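Local coordinates for protein glutamate racemase (Escherichia coli, PDB 2JFN) that belongs to the aspartate/glutamate racemase family of two-lobed alpha/beta enzymes, here holding glutamic acid and UDP-N-acetylmuramoyl-L-alanine, at residues A[37-41]-A[272-276]; A[128-134]-A[155-161]; A[68-72]-A[94-99]. All blocks are in the same frame, centred on the assembly; numbering follows the deposited sequence.

Contact 1: A[37-41]-A[272-276]; sequences YDEIR and RYGFE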
loop_
_atom_site.group_PDB
_atom_site.type_symbol
_atom_site.label_atom_id
_atom_site.label_comp_id
_atom_site.label_asym_id
_atom_site.label_seq_id
_atom_site.Cartn_x
_atom_site.Cartn_y
_atom_site.Cartn_z
ATOM N N TYR A 37 1.192 3.797 6.181
ATOM C CA TYR A 37 0.885 4.808 7.175
ATOM C C TYR A 37 1.694 4.565 8.450
ATOM O O TYR A 37 2.223 5.499 9.045
ATOM C CB TYR A 37 -0.619 4.801 7.489
ATOM C CG TYR A 37 -0.957 5.329 8.861
ATOM C CD1 TYR A 37 -1.144 4.459 9.935
ATOM C CD2 TYR A 37 -1.053 6.700 9.098
ATOM C CE1 TYR A 37 -1.420 4.941 11.216
ATOM C CE2 TYR A 37 -1.325 7.193 10.376
ATOM C CZ TYR A 37 -1.508 6.309 11.424
ATOM O OH TYR A 37 -1.791 6.785 12.680
ATOM N N ASP A 38 1.792 3.307 8.862
ATOM C CA ASP A 38 2.522 2.954 10.071
ATOM C C ASP A 38 3.964 3.481 10.025
ATOM O O ASP A 38 4.466 4.007 11.019
ATOM C CB ASP A 38 2.495 1.434 10.249
ATOM C CG ASP A 38 2.729 1.000 11.682
ATOM O OD1 ASP A 38 2.493 1.806 12.607
ATOM O OD2 ASP A 38 3.133 -0.169 11.883
ATOM N N GLU A 39 4.614 3.354 8.870
ATOM C CA GLU A 39 5.985 3.839 8.694
ATOM C C GLU A 39 6.010 5.368 8.708
ATOM O O GLU A 39 6.891 5.987 9.306
ATOM C CB GLU A 39 6.559 3.345 7.365
ATOM C CG GLU A 39 6.801 1.848 7.284
ATOM C CD GLU A 39 8.103 1.425 7.944
ATOM O OE1 GLU A 39 8.440 0.223 7.869
ATOM O OE2 GLU A 39 8.793 2.286 8.529
ATOM N N ILE A 40 5.041 5.980 8.039
ATOM C CA ILE A 40 4.976 7.433 7.999
ATOM C C ILE A 40 4.773 8.033 9.390
ATOM O O ILE A 40 5.478 8.971 9.772
ATOM C CB ILE A 40 3.847 7.916 7.068
ATOM C CG1 ILE A 40 4.118 7.451 5.635
ATOM C CG2 ILE A 40 3.739 9.440 7.121
ATOM C CD1 ILE A 40 3.006 7.788 4.656
ATOM N N ARG A 41 3.825 7.496 10.156
ATOM C CA ARG A 41 3.564 8.028 11.490
ATOM C C ARG A 41 4.728 7.795 12.443
ATOM O O ARG A 41 4.913 8.547 13.393
ATOM C CB ARG A 41 2.293 7.427 12.100
ATOM C CG ARG A 41 2.409 5.972 12.514
ATOM C CD ARG A 41 1.440 5.645 13.649
ATOM N NE ARG A 41 1.400 4.212 13.928
ATOM C CZ ARG A 41 0.700 3.656 14.912
ATOM N NH1 ARG A 41 -0.026 4.410 15.728
ATOM N NH2 ARG A 41 0.723 2.339 15.078
ATOM N N ARG A 272 -6.411 1.051 17.101
ATOM C CA ARG A 272 -5.069 0.682 17.552
ATOM C C ARG A 272 -4.022 1.426 16.715
ATOM O O ARG A 272 -2.931 1.731 17.202
ATOM C CB ARG A 272 -4.836 -0.831 17.431
ATOM C CG ARG A 272 -5.387 -1.649 18.600
ATOM C CD ARG A 272 -4.714 -3.020 18.699
ATOM N NE ARG A 272 -5.122 -3.934 17.634
ATOM C CZ ARG A 272 -6.332 -4.481 17.539
ATOM N NH1 ARG A 272 -7.260 -4.210 18.454
ATOM N NH2 ARG A 272 -6.619 -5.295 16.530
ATOM N N TYR A 273 -4.359 1.718 15.459
ATOM C CA TYR A 273 -3.454 2.443 14.568
ATOM C C TYR A 273 -3.443 3.953 14.809
ATOM O O TYR A 273 -2.596 4.665 14.272
ATOM C CB TYR A 273 -3.796 2.176 13.096
ATOM C CG TYR A 273 -3.054 1.005 12.490
ATOM C CD1 TYR A 273 -3.635 -0.261 12.425
ATOM C CD2 TYR A 273 -1.761 1.163 11.989
ATOM C CE1 TYR A 273 -2.947 -1.340 11.878
ATOM C CE2 TYR A 273 -1.065 0.091 11.440
ATOM C CZ TYR A 273 -1.661 -1.156 11.387
ATOM O OH TYR A 273 -0.972 -2.217 10.849
ATOM N N GLY A 274 -4.381 4.450 15.608
ATOM C CA GLY A 274 -4.401 5.876 15.882
ATOM C C GLY A 274 -5.571 6.646 15.295
ATOM O O GLY A 274 -5.580 7.875 15.326
ATOM N N PHE A 275 -6.553 5.938 14.748
ATOM C CA PHE A 275 -7.729 6.595 14.183
ATOM C C PHE A 275 -8.889 6.310 15.124
ATOM O O PHE A 275 -9.394 5.191 15.177
ATOM C CB PHE A 275 -8.042 6.057 12.783
ATOM C CG PHE A 275 -6.924 6.251 11.799
ATOM C CD1 PHE A 275 -6.001 5.236 11.563
ATOM C CD2 PHE A 275 -6.768 7.464 11.139
ATOM C CE1 PHE A 275 -4.933 5.428 10.682
ATOM C CE2 PHE A 275 -5.707 7.668 10.258
ATOM C CZ PHE A 275 -4.785 6.646 10.030
ATOM N N GLU A 276 -9.293 7.328 15.874
ATOM C CA GLU A 276 -10.374 7.189 16.843
ATOM C C GLU A 276 -11.735 6.957 16.218
ATOM O O GLU A 276 -12.554 6.203 16.752
ATOM C CB GLU A 276 -10.451 8.439 17.721
ATOM C CG GLU A 276 -10.519 9.742 16.933
ATOM C CD GLU A 276 -11.396 10.783 17.604
ATOM O OE1 GLU A 276 -11.309 10.935 18.845
ATOM O OE2 GLU A 276 -12.169 11.461 16.891
HETATM O O HOH W 1 1.600 -2.080 10.351
HETATM O O HOH W 2 -1.448 4.387 18.614
HETATM O O HOH W 3 0.175 1.652 17.876
#
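The ring of Y37 is held between F275 on one face and the CG methylene of R41, one turn further along its own helix, on the other. F275 CZ comes to 3.5 Å from Y37 CE2, and the two ring planes meet obliquely at 45°. With CG anti to the backbone N (chi1 155°), the Y37 ring reaches out from helix 33-43, and its hydroxyl donates a 2.8 Å hydrogen bond from OH to the carbonyl O of Y273. Beside this, Y37 CE1 meets the Y273 ring at its edge, near the ring plane, 3.9 Å from Y273 CD2.

The outer side is looser and wet. R41 grips D38 side-on, NE and NH2 both donating to OD1, with the NE bond 3.0 Å long. R41 NH1 lies close to Y273 O but is badly aligned for a bond; R41 and D38 reach the loop through waters, one joining R41 NH2 to R272 O, another D38 OD2 to Y273 OH. On the loop, G274, with positive phi, closes the final turn of helix 267-272 with a pair of backbone bonds, a Schellman motif that leads into strand 277-280.

Contact 2: A[128-134]-A[155-161]; sequences GIVGLLA and CQIEMLG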
loop_
_atom_site.group_PDB
_atom_site.type_symbol
_atom_site.label_atom_id
_atom_site.label_comp_id
_atom_site.label_asym_id
_atom_site.label_seq_id
_atom_site.Cartn_x
_atom_site.Cartn_y
_atom_site.Cartn_z
ATOM N N GLY A 128 21.663 -13.152 -6.213
ATOM C CA GLY A 128 21.135 -12.663 -7.473
ATOM C C GLY A 128 19.714 -13.095 -7.791
ATOM O O GLY A 128 19.225 -12.831 -8.887
ATOM N N ILE A 129 19.049 -13.762 -6.850
ATOM C CA ILE A 129 17.672 -14.206 -7.068
ATOM C C ILE A 129 16.736 -13.312 -6.251
ATOM O O ILE A 129 16.691 -13.403 -5.026
ATOM C CB ILE A 129 17.442 -15.657 -6.599
ATOM C CG1 ILE A 129 18.626 -16.551 -6.988
ATOM C CG2 ILE A 129 16.147 -16.186 -7.210
ATOM C CD1 ILE A 129 18.703 -16.894 -8.454
ATOM N N VAL A 130 15.989 -12.454 -6.935
ATOM C CA VAL A 130 15.069 -11.556 -6.258
ATOM C C VAL A 130 13.625 -11.919 -6.568
ATOM O O VAL A 130 13.235 -12.046 -7.730
ATOM C CB VAL A 130 15.328 -10.094 -6.671
ATOM C CG1 VAL A 130 14.291 -9.174 -6.036
ATOM C CG2 VAL A 130 16.728 -9.684 -6.239
ATOM N N GLY A 131 12.834 -12.095 -5.519
ATOM C CA GLY A 131 11.439 -12.433 -5.705
ATOM C C GLY A 131 10.543 -11.208 -5.597
ATOM O O GLY A 131 10.852 -10.253 -4.883
ATOM N N LEU A 132 9.434 -11.229 -6.326
ATOM C CA LEU A 132 8.479 -10.134 -6.279
ATOM C C LEU A 132 7.113 -10.711 -5.962
ATOM O O LEU A 132 6.555 -11.476 -6.753
ATOM C CB LEU A 132 8.425 -9.390 -7.617
ATOM C CG LEU A 132 7.342 -8.302 -7.758
ATOM C CD1 LEU A 132 7.545 -7.197 -6.724
ATOM C CD2 LEU A 132 7.401 -7.715 -9.167
ATOM N N LEU A 133 6.598 -10.378 -4.785
ATOM C CA LEU A 133 5.273 -10.832 -4.374
ATOM C C LEU A 133 4.357 -9.641 -4.577
ATOM O O LEU A 133 4.579 -8.575 -4.001
ATOM C CB LEU A 133 5.244 -11.223 -2.896
ATOM C CG LEU A 133 5.786 -12.579 -2.471
ATOM C CD1 LEU A 133 5.576 -12.728 -0.972
ATOM C CD2 LEU A 133 5.055 -13.693 -3.223
ATOM N N ALA A 134 3.340 -9.816 -5.405
ATOM C CA ALA A 134 2.395 -8.745 -5.674
ATOM C C ALA A 134 1.035 -9.373 -5.893
ATOM O O ALA A 134 0.900 -10.594 -5.880
ATOM C CB ALA A 134 2.819 -7.971 -6.919
ATOM N N CYS A 155 20.205 -9.127 -12.071
ATOM C CA CYS A 155 19.676 -10.231 -11.274
ATOM C C CYS A 155 18.426 -10.817 -11.918
ATOM O O CYS A 155 17.797 -10.182 -12.759
ATOM C CB CYS A 155 19.349 -9.758 -9.853
ATOM S SG CYS A 155 18.036 -8.517 -9.751
ATOM N N GLN A 156 18.071 -12.036 -11.523
ATOM C CA GLN A 156 16.888 -12.683 -12.070
ATOM C C GLN A 156 15.700 -12.461 -11.142
ATOM O O GLN A 156 15.795 -12.643 -9.930
ATOM C CB GLN A 156 17.131 -14.183 -12.267
ATOM C CG GLN A 156 17.363 -14.966 -10.995
ATOM C CD GLN A 156 17.490 -16.456 -11.252
ATOM O OE1 GLN A 156 18.398 -16.902 -11.960
ATOM N NE2 GLN A 156 16.576 -17.235 -10.679
ATOM N N ILE A 157 14.577 -12.067 -11.728
ATOM C CA ILE A 157 13.374 -11.792 -10.960
ATOM C C ILE A 157 12.348 -12.909 -11.031
ATOM O O ILE A 157 11.944 -13.331 -12.112
ATOM C CB ILE A 157 12.707 -10.486 -11.443
ATOM C CG1 ILE A 157 13.684 -9.319 -11.295
ATOM C CG2 ILE A 157 11.424 -10.230 -10.665
ATOM C CD1 ILE A 157 14.174 -9.089 -9.879
ATOM N N GLU A 158 11.934 -13.383 -9.862
ATOM C CA GLU A 158 10.929 -14.430 -9.763
ATOM C C GLU A 158 9.636 -13.751 -9.326
ATOM O O GLU A 158 9.514 -13.333 -8.176
ATOM C CB GLU A 158 11.332 -15.469 -8.714
ATOM C CG GLU A 158 12.586 -16.258 -9.043
ATOM C CD GLU A 158 12.456 -17.038 -10.335
ATOM O OE1 GLU A 158 11.413 -17.697 -10.532
ATOM O OE2 GLU A 158 13.400 -16.996 -11.150
ATOM N N MET A 159 8.682 -13.630 -10.244
ATOM C CA MET A 159 7.408 -12.991 -9.924
ATOM C C MET A 159 6.373 -13.977 -9.426
ATOM O O MET A 159 6.297 -15.109 -9.896
ATOM C CB MET A 159 6.824 -12.275 -11.141
ATOM C CG MET A 159 7.457 -10.946 -11.486
ATOM S SD MET A 159 6.313 -9.990 -12.520
ATOM C CE MET A 159 6.226 -11.040 -13.986
ATOM N N LEU A 160 5.564 -13.527 -8.477
ATOM C CA LEU A 160 4.505 -14.353 -7.926
ATOM C C LEU A 160 3.346 -13.427 -7.545
ATOM O O LEU A 160 3.433 -12.669 -6.577
ATOM C CB LEU A 160 5.023 -15.122 -6.705
ATOM C CG LEU A 160 4.244 -16.365 -6.276
ATOM C CD1 LEU A 160 5.062 -17.150 -5.254
ATOM C CD2 LEU A 160 2.895 -15.963 -5.702
ATOM N N GLY A 161 2.273 -13.476 -8.331
ATOM C CA GLY A 161 1.112 -12.641 -8.066
ATOM C C GLY A 161 0.045 -13.430 -7.333
ATOM O O GLY A 161 -0.319 -14.528 -7.754
#
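V130 and I157 run alongside each other off one face of a parallel strand pair, and I157 CD1 closes to 3.6 Å from V130 CB. I157 manages this because its CG1 branch lies beside the backbone N (chi1 -59°) and then bends back at chi2 (-59°), turning CD1 toward the neighbouring strand. The CG2 branch of V130 meets SG of C155 at 3.9 Å. Further along the same face L132 lies alongside M159, its CD2 4.0 Å from M159 CG, while the thioether turns off from the leucine; helix 142-150 packs here on L132, I157 and M159.

The opposite face carries I129, Q156, E158, L133 and L160. CG2 of I129 runs beside the methylene CG of E158, and L133 turns its CD2 to 3.8 Å from L160 CB. W190 covers L133, E158 and L160 on this side. G131 has no side chain to set beside E158, and G131 CA and E158 CA are 4.5 Å apart.

Between the faces six backbone hydrogen bonds run in the staggered pattern of parallel strands: V130 N donates to Q156 O and V130 O accepts from E158 N; L132 N donates to E158 O and L132 O accepts from L160 N. The bond from V130 N to Q156 O is 3.0 Å, and that from E158 N to V130 O is 2.8 Å. CA-H...O contacts, such as I157 CA to V130 O at 3.2 Å, lie between them.

These strands belong to a beta-alpha-beta unit through helix 142-150. The backbone thus supplies the polar cohesion across this edge of the four-stranded sheet, and the side chains contribute chiefly apolar contact on both faces.

Contact 3: A[68-72]-A[94-99]; sequences IVERV and TASTVS. With GLU (glutamic acid), chain B.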
loop_
_atom_site.group_PDB
_atom_site.type_symbol
_atom_site.label_atom_id
_atom_site.label_comp_id
_atom_site.label_asym_id
_atom_site.label_seq_id
_atom_site.Cartn_x
_atom_site.Cartn_y
_atom_site.Cartn_z
ATOM N N ILE A 68 -10.319 2.687 -12.261
ATOM C CA ILE A 68 -9.418 3.002 -11.157
ATOM C C ILE A 68 -8.984 4.469 -11.108
ATOM O O ILE A 68 -9.061 5.110 -10.057
ATOM C CB ILE A 68 -8.150 2.105 -11.191
ATOM C CG1 ILE A 68 -8.538 0.643 -10.935
ATOM C CG2 ILE A 68 -7.144 2.568 -10.137
ATOM C CD1 ILE A 68 -7.356 -0.311 -10.843
ATOM N N VAL A 69 -8.523 5.004 -12.236
ATOM C CA VAL A 69 -8.085 6.395 -12.273
ATOM C C VAL A 69 -9.210 7.336 -11.850
ATOM O O VAL A 69 -9.014 8.186 -10.980
ATOM C CB VAL A 69 -7.594 6.797 -13.687
ATOM C CG1 VAL A 69 -7.220 8.277 -13.710
ATOM C CG2 VAL A 69 -6.391 5.941 -14.079
ATOM N N GLU A 70 -10.386 7.172 -12.454
ATOM C CA GLU A 70 -11.535 8.019 -12.143
ATOM C C GLU A 70 -11.961 7.893 -10.683
ATOM O O GLU A 70 -12.292 8.887 -10.026
ATOM C CB GLU A 70 -12.736 7.666 -13.034
ATOM C CG GLU A 70 -12.564 7.961 -14.529
ATOM C CD GLU A 70 -12.250 9.422 -14.824
ATOM O OE1 GLU A 70 -12.845 10.314 -14.177
ATOM O OE2 GLU A 70 -11.411 9.681 -15.716
ATOM N N ARG A 71 -11.959 6.662 -10.191
ATOM C CA ARG A 71 -12.361 6.374 -8.820
ATOM C C ARG A 71 -11.434 7.012 -7.792
ATOM O O ARG A 71 -11.901 7.669 -6.863
ATOM C CB ARG A 71 -12.418 4.859 -8.604
ATOM C CG ARG A 71 -12.863 4.424 -7.214
ATOM C CD ARG A 71 -14.294 4.852 -6.903
ATOM N NE ARG A 71 -14.733 4.286 -5.626
ATOM C CZ ARG A 71 -15.877 4.584 -5.021
ATOM N NH1 ARG A 71 -16.720 5.454 -5.568
ATOM N NH2 ARG A 71 -16.172 4.019 -3.858
ATOM N N VAL A 72 -10.126 6.828 -7.956
ATOM C CA VAL A 72 -9.179 7.395 -7.004
ATOM C C VAL A 72 -9.211 8.926 -7.036
ATOM O O VAL A 72 -9.108 9.573 -5.994
ATOM C CB VAL A 72 -7.748 6.883 -7.269
ATOM C CG1 VAL A 72 -6.784 7.492 -6.263
ATOM C CG2 VAL A 72 -7.725 5.353 -7.153
ATOM N N THR A 94 -1.697 -1.142 -7.077
ATOM C CA THR A 94 -2.643 -1.268 -8.180
ATOM C C THR A 94 -3.274 0.060 -8.582
ATOM O O THR A 94 -3.988 0.134 -9.578
ATOM C CB THR A 94 -3.779 -2.262 -7.838
ATOM O OG1 THR A 94 -4.379 -1.898 -6.586
ATOM C CG2 THR A 94 -3.233 -3.673 -7.738
ATOM N N ALA A 95 -3.018 1.112 -7.815
ATOM C CA ALA A 95 -3.590 2.418 -8.141
ATOM C C ALA A 95 -2.537 3.468 -8.456
ATOM O O ALA A 95 -2.736 4.299 -9.340
ATOM C CB ALA A 95 -4.480 2.909 -6.994
ATOM N N SER A 96 -1.419 3.426 -7.743
ATOM C CA SER A 96 -0.362 4.409 -7.937
ATOM C C SER A 96 -0.039 4.717 -9.387
ATOM O O SER A 96 -0.431 5.760 -9.906
ATOM C CB SER A 96 0.917 3.978 -7.224
ATOM O OG SER A 96 0.931 4.448 -5.889
ATOM N N THR A 97 0.679 3.812 -10.036
ATOM C CA THR A 97 1.074 4.014 -11.422
ATOM C C THR A 97 0.041 4.750 -12.273
ATOM O O THR A 97 0.222 5.926 -12.621
ATOM C CB THR A 97 1.405 2.675 -12.091
ATOM O OG1 THR A 97 0.217 1.873 -12.188
ATOM C CG2 THR A 97 2.436 1.928 -11.261
ATOM N N VAL A 98 -1.053 4.066 -12.580
ATOM C CA VAL A 98 -2.098 4.628 -13.420
ATOM C C VAL A 98 -2.779 5.912 -12.944
ATOM O O VAL A 98 -3.294 6.671 -13.765
ATOM C CB VAL A 98 -3.199 3.582 -13.671
ATOM C CG1 VAL A 98 -2.589 2.323 -14.287
ATOM C CG2 VAL A 98 -3.903 3.248 -12.362
ATOM N N SER A 99 -2.779 6.164 -11.635
ATOM C CA SER A 99 -3.462 7.336 -11.082
ATOM C C SER A 99 -2.653 8.607 -10.823
ATOM O O SER A 99 -3.224 9.692 -10.742
ATOM C CB SER A 99 -4.158 6.951 -9.766
ATOM O OG SER A 99 -5.118 5.927 -9.963
HETATM N N GLU B . -2.988 -2.509 -1.253
HETATM C CA GLU B . -3.015 -3.284 -2.497
HETATM C C GLU B . -2.006 -2.689 -3.460
HETATM O O GLU B . -0.889 -2.233 -3.018
HETATM C CB GLU B . -4.426 -3.243 -3.103
HETATM C CG GLU B . -4.861 -4.656 -3.555
HETATM C CD GLU B . -6.112 -4.590 -4.422
HETATM O OE1 GLU B . -6.272 -5.407 -5.325
HETATM O OE2 GLU B . -6.975 -3.730 -4.221
HETATM O OXT GLU B . -2.257 -2.651 -4.710
#
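The start of helix 93-106 forms part of the glutamic acid pocket, and the contact ties that helix to helix 65-82. T94 faces the ligand and holds one carboxylate oxygen twice: its backbone N donates to OXT of the glutamic acid at 2.9 Å and 168°, and its OG1 donates to the same OXT, also at 2.9 Å. The hydroxyl can join in because OG1 sits between the backbone N and the carbonyl carbon (chi1 53°), which puts it near the amide. These two donors help to hold that carboxylate oxygen, the ligand being bonded also to D28, S29, Y60, N93, T205 and H206, and the start of the helix probably adds to the stabilisation of its negative charge.

Away from the ligand the helices meet by van der Waals contact, with no hydrogen bond between the segments. I68 is a knob in the hole formed by T94, A95, V98 and S99. Its CD1 reaches the carbonyl O of T94 at 3.6 Å, while CG2 rests near A95 CB and approaches V98 CG2 at 4.0 Å, the two side chains set roughly perpendicular. V69 pushes its CG2 to 3.2 Å from V98 O, a close approach, and V72 CG2 touches A95 CB. The hydroxyl of S99 lies among V69, V72 and I68 but makes its weak hydrogen bond back to A95 O, within its own helix.

The short segments cross nearly at right angles, -96°, with axes 9.2 Å apart. Behind A95 and S96 lies V90 of strand 87-90, while V69 and V72 extend the packing to A102 and L103 further along helix 93-106.

In the fold
Along the chain, contact 3 closes before contact 2 opens, and both are nested within the long loop closed by contact 1. Contact 1 sets helix 33-43 against the loop leading into strand 277-280, and contact 3 joins two helices, both beside the seven-stranded mixed sheet; contact 2 lies in the separate four-stranded parallel sheet. The centres of contacts 1 and 2 are 29 Å apart, on opposite sides of the chain's centre; contact 3 lies 24 Å from contact 2 and 23 Å from contact 1, centre to centre. None touches another. Glutamic acid is lined by S29, Y60, N93 and T94 and by C204, T205 and H206, so its pocket probably lies between the two lobes.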